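Local coordinates for lambda phage protein with carbohydrate-binding module (Shewanella oneidensis, PDB 2A5Z) that is of unknown function but binds magnesium and probably carbohydrate through a jelly-roll module, at residues K114-E119 / F189-D194. Numbering follows the deposited sequence.
Sequences KESELE and FKMLTD
Where two central strands of the six-stranded antiparallel sheet of the jelly-roll meet at their ends, strand 119-125 begins beside the end of strand 184-191, with E119 and K190 forming a non-hydrogen-bonded antiparallel pair (CA to CA 4.7 Å). The register is fixed by M191 N, which donates to L118 O at 2.8 Å with an N-H...O angle of 171°. Regular bridging ends at E119-K190, yet E117 CA, just after the 3-10 segment 114-116, still lies 3.4 Å from M191 O. A water donates to both E117 OE2 and M191 O, linking side chain to backbone. K190 leaves the strand with CG anti to the backbone N and then bends at chi2 (57°), which carries NZ toward segment 114-119. There NZ donates to E117 O at 2.8 Å, tilted 27° from the carbonyl plane, and makes a long salt bridge to E119 OE1 at 3.6 Å. M191, present as selenomethionine, points toward segment 114-119, its SE 3.8 Å from K114 CA and its CE 3.9 Å from L118 CB, while L118 also packs on F251 and A253 of strand 245-254. The E117 side chain lies alongside that of T193, its CD 3.6 Å from T193 CG2. K190 is thus tied to the E117 carbonyl where regular pairing ends; the nearby carboxylates would favour its positive charge, though K188, K252 and K254 partly share them through weak pairs.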
ATOM      1  N   LYS C 114      13.906   2.318  22.460  1.00 18.06           N
ATOM      2  CA  LYS C 114      13.289   2.968  23.636  1.00 18.51           C
ATOM      3  C   LYS C 114      13.189   4.495  23.553  1.00 18.62           C
ATOM      4  O   LYS C 114      12.197   5.090  23.994  1.00 18.67           O
ATOM      5  CB  LYS C 114      13.960   2.523  24.948  1.00 18.60           C
ATOM      6  CG  LYS C 114      15.431   2.860  25.106  1.00 18.75           C
ATOM      7  CD  LYS C 114      15.959   2.277  26.407  1.00 19.20           C
ATOM      8  CE  LYS C 114      17.390   2.691  26.687  1.00 21.35           C
ATOM      9  NZ  LYS C 114      18.357   1.830  25.937  1.00 25.11           N
ATOM     10  N   GLU C 115      14.199   5.128  22.964  1.00 18.69           N
ATOM     11  CA  GLU C 115      14.211   6.586  22.844  1.00 19.30           C
ATOM     12  C   GLU C 115      13.180   7.140  21.833  1.00 19.00           C
ATOM     13  O   GLU C 115      12.927   8.344  21.798  1.00 18.81           O
ATOM     14  CB  GLU C 115      15.629   7.095  22.529  1.00 19.58           C
ATOM     15  CG  GLU C 115      16.143   6.708  21.156  1.00 21.74           C
ATOM     16  CD  GLU C 115      16.925   5.387  21.126  1.00 24.59           C
ATOM     17  OE1 GLU C 115      17.498   5.097  20.046  1.00 26.54           O
ATOM     18  OE2 GLU C 115      16.988   4.658  22.150  1.00 23.48           O
ATOM     19  N   SER C 116      12.584   6.258  21.031  1.00 18.66           N
ATOM     20  CA  SER C 116      11.524   6.644  20.092  1.00 18.33           C
ATOM     21  C   SER C 116      10.193   6.939  20.792  1.00 18.54           C
ATOM     22  O   SER C 116       9.322   7.611  20.222  1.00 17.71           O
ATOM     23  CB  SER C 116      11.310   5.555  19.037  1.00 18.48           C
ATOM     24  OG  SER C 116      10.694   4.403  19.595  1.00 18.36           O
ATOM     25  N   GLU C 117      10.043   6.417  22.015  1.00 18.48           N
ATOM     26  CA  GLU C 117       8.825   6.591  22.826  1.00 18.41           C
ATOM     27  C   GLU C 117       7.569   6.310  22.005  1.00 18.28           C
ATOM     28  O   GLU C 117       6.609   7.091  22.006  1.00 18.40           O
ATOM     29  CB  GLU C 117       8.755   7.987  23.438  1.00 18.60           C
ATOM     30  CG  GLU C 117       9.942   8.345  24.305  1.00 19.57           C
ATOM     31  CD  GLU C 117       9.776   9.688  24.991  1.00 20.52           C
ATOM     32  OE1 GLU C 117      10.525  10.631  24.660  1.00 21.67           O
ATOM     33  OE2 GLU C 117       8.893   9.803  25.860  1.00 20.42           O
ATOM     34  N   LEU C 118       7.600   5.184  21.302  1.00 18.16           N
ATOM     35  CA  LEU C 118       6.489   4.720  20.487  1.00 18.06           C
ATOM     36  C   LEU C 118       5.185   4.705  21.280  1.00 18.63           C
ATOM     37  O   LEU C 118       5.140   4.281  22.446  1.00 18.58           O
ATOM     38  CB  LEU C 118       6.794   3.321  19.929  1.00 17.87           C
ATOM     39  CG  LEU C 118       5.694   2.560  19.175  1.00 17.95           C
ATOM     40  CD1 LEU C 118       5.477   3.127  17.781  1.00 16.67           C
ATOM     41  CD2 LEU C 118       6.013   1.073  19.082  1.00 17.50           C
ATOM     42  N   GLU C 119       4.136   5.187  20.628  1.00 18.97           N
ATOM     43  CA  GLU C 119       2.787   5.145  21.153  1.00 19.98           C
ATOM     44  C   GLU C 119       1.924   4.339  20.192  1.00 19.38           C
ATOM     45  O   GLU C 119       1.898   4.613  18.992  1.00 19.57           O
ATOM     46  CB  GLU C 119       2.256   6.571  21.266  1.00 20.46           C
ATOM     47  CG  GLU C 119       1.113   6.745  22.212  1.00 23.99           C
ATOM     48  CD  GLU C 119       0.839   8.204  22.481  1.00 28.50           C
ATOM     49  OE1 GLU C 119       1.761   8.913  22.948  1.00 30.09           O
ATOM     50  OE2 GLU C 119      -0.294   8.648  22.206  1.00 31.55           O
ATOM     51  N   PHE C 189      -0.762   2.028  24.372  1.00 19.00           N
ATOM     52  CA  PHE C 189       0.472   1.465  24.886  1.00 18.66           C
ATOM     53  C   PHE C 189       1.551   2.546  24.686  1.00 18.43           C
ATOM     54  O   PHE C 189       1.667   3.121  23.609  1.00 18.23           O
ATOM     55  CB  PHE C 189       0.792   0.154  24.144  1.00 18.44           C
ATOM     56  CG  PHE C 189       2.151  -0.428  24.466  1.00 18.77           C
ATOM     57  CD1 PHE C 189       2.264  -1.542  25.284  1.00 18.84           C
ATOM     58  CD2 PHE C 189       3.316   0.134  23.930  1.00 20.13           C
ATOM     59  CE1 PHE C 189       3.516  -2.094  25.578  1.00 18.88           C
ATOM     60  CE2 PHE C 189       4.572  -0.395  24.224  1.00 19.65           C
ATOM     61  CZ  PHE C 189       4.673  -1.511  25.044  1.00 19.64           C
ATOM     62  N   LYS C 190       2.308   2.851  25.737  1.00 18.18           N
ATOM     63  CA  LYS C 190       3.314   3.916  25.669  1.00 17.84           C
ATOM     64  C   LYS C 190       4.695   3.398  26.071  1.00 17.30           C
ATOM     65  O   LYS C 190       4.895   2.943  27.194  1.00 17.81           O
ATOM     66  CB  LYS C 190       2.888   5.119  26.531  1.00 17.99           C
ATOM     67  CG  LYS C 190       3.852   6.323  26.529  1.00 19.31           C
ATOM     68  CD  LYS C 190       4.109   6.864  25.127  1.00 21.53           C
ATOM     69  CE  LYS C 190       4.637   8.288  25.176  1.00 23.71           C
ATOM     70  NZ  LYS C 190       5.250   8.610  23.865  1.00 25.79           N
HETATM   71  N   MSE C 191       5.630   3.455  25.129  1.00 16.54           N
HETATM   72  CA  MSE C 191       7.027   3.069  25.351  1.00 15.20           C
HETATM   73  C   MSE C 191       7.722   4.179  26.129  1.00 16.41           C
HETATM   74  O   MSE C 191       7.677   5.343  25.738  1.00 16.65           O
HETATM   75  CB  MSE C 191       7.709   2.842  23.995  1.00 15.24           C
HETATM   76  CG  MSE C 191       9.187   2.427  24.014  1.00 14.82           C
HETATM   77 SE   MSE C 191       9.862   2.082  22.350  1.00  9.86          SE
HETATM   78  CE  MSE C 191       8.929   0.626  21.870  1.00 12.16           C
ATOM     79  N   LEU C 192       8.353   3.816  27.239  1.00 17.16           N
ATOM     80  CA  LEU C 192       9.045   4.786  28.076  1.00 17.81           C
ATOM     81  C   LEU C 192      10.529   4.774  27.709  1.00 18.14           C
ATOM     82  O   LEU C 192      11.016   3.807  27.111  1.00 18.00           O
ATOM     83  CB  LEU C 192       8.800   4.492  29.566  1.00 17.82           C
ATOM     84  CG  LEU C 192       7.327   4.367  30.009  1.00 18.28           C
ATOM     85  CD1 LEU C 192       7.219   3.996  31.491  1.00 20.34           C
ATOM     86  CD2 LEU C 192       6.506   5.621  29.746  1.00 19.47           C
ATOM     87  N   THR C 193      11.235   5.849  28.052  1.00 18.64           N
ATOM     88  CA  THR C 193      12.637   6.043  27.632  1.00 19.27           C
ATOM     89  C   THR C 193      13.630   5.015  28.203  1.00 19.50           C
ATOM     90  O   THR C 193      14.759   4.907  27.709  1.00 19.65           O
ATOM     91  CB  THR C 193      13.157   7.483  27.944  1.00 19.38           C
ATOM     92  OG1 THR C 193      12.895   7.812  29.313  1.00 19.42           O
ATOM     93  CG2 THR C 193      12.487   8.513  27.045  1.00 20.02           C
ATOM     94  N   ASP C 194      13.217   4.288  29.244  1.00 19.75           N
ATOM     95  CA  ASP C 194      14.010   3.192  29.817  1.00 20.13           C
ATOM     96  C   ASP C 194      13.519   1.799  29.372  1.00 20.27           C
ATOM     97  O   ASP C 194      13.954   0.778  29.909  1.00 20.19           O
ATOM     98  CB  ASP C 194      14.042   3.294  31.344  1.00 20.52           C
ATOM     99  CG  ASP C 194      12.643   3.291  31.971  1.00 21.35           C
ATOM    100  OD1 ASP C 194      11.632   3.222  31.234  1.00 22.74           O
ATOM    101  OD2 ASP C 194      12.551   3.368  33.216  1.00 22.12           O
TER
HETATM  102  O   HOH W   1       7.486   7.877  26.921  1.00 25.65           O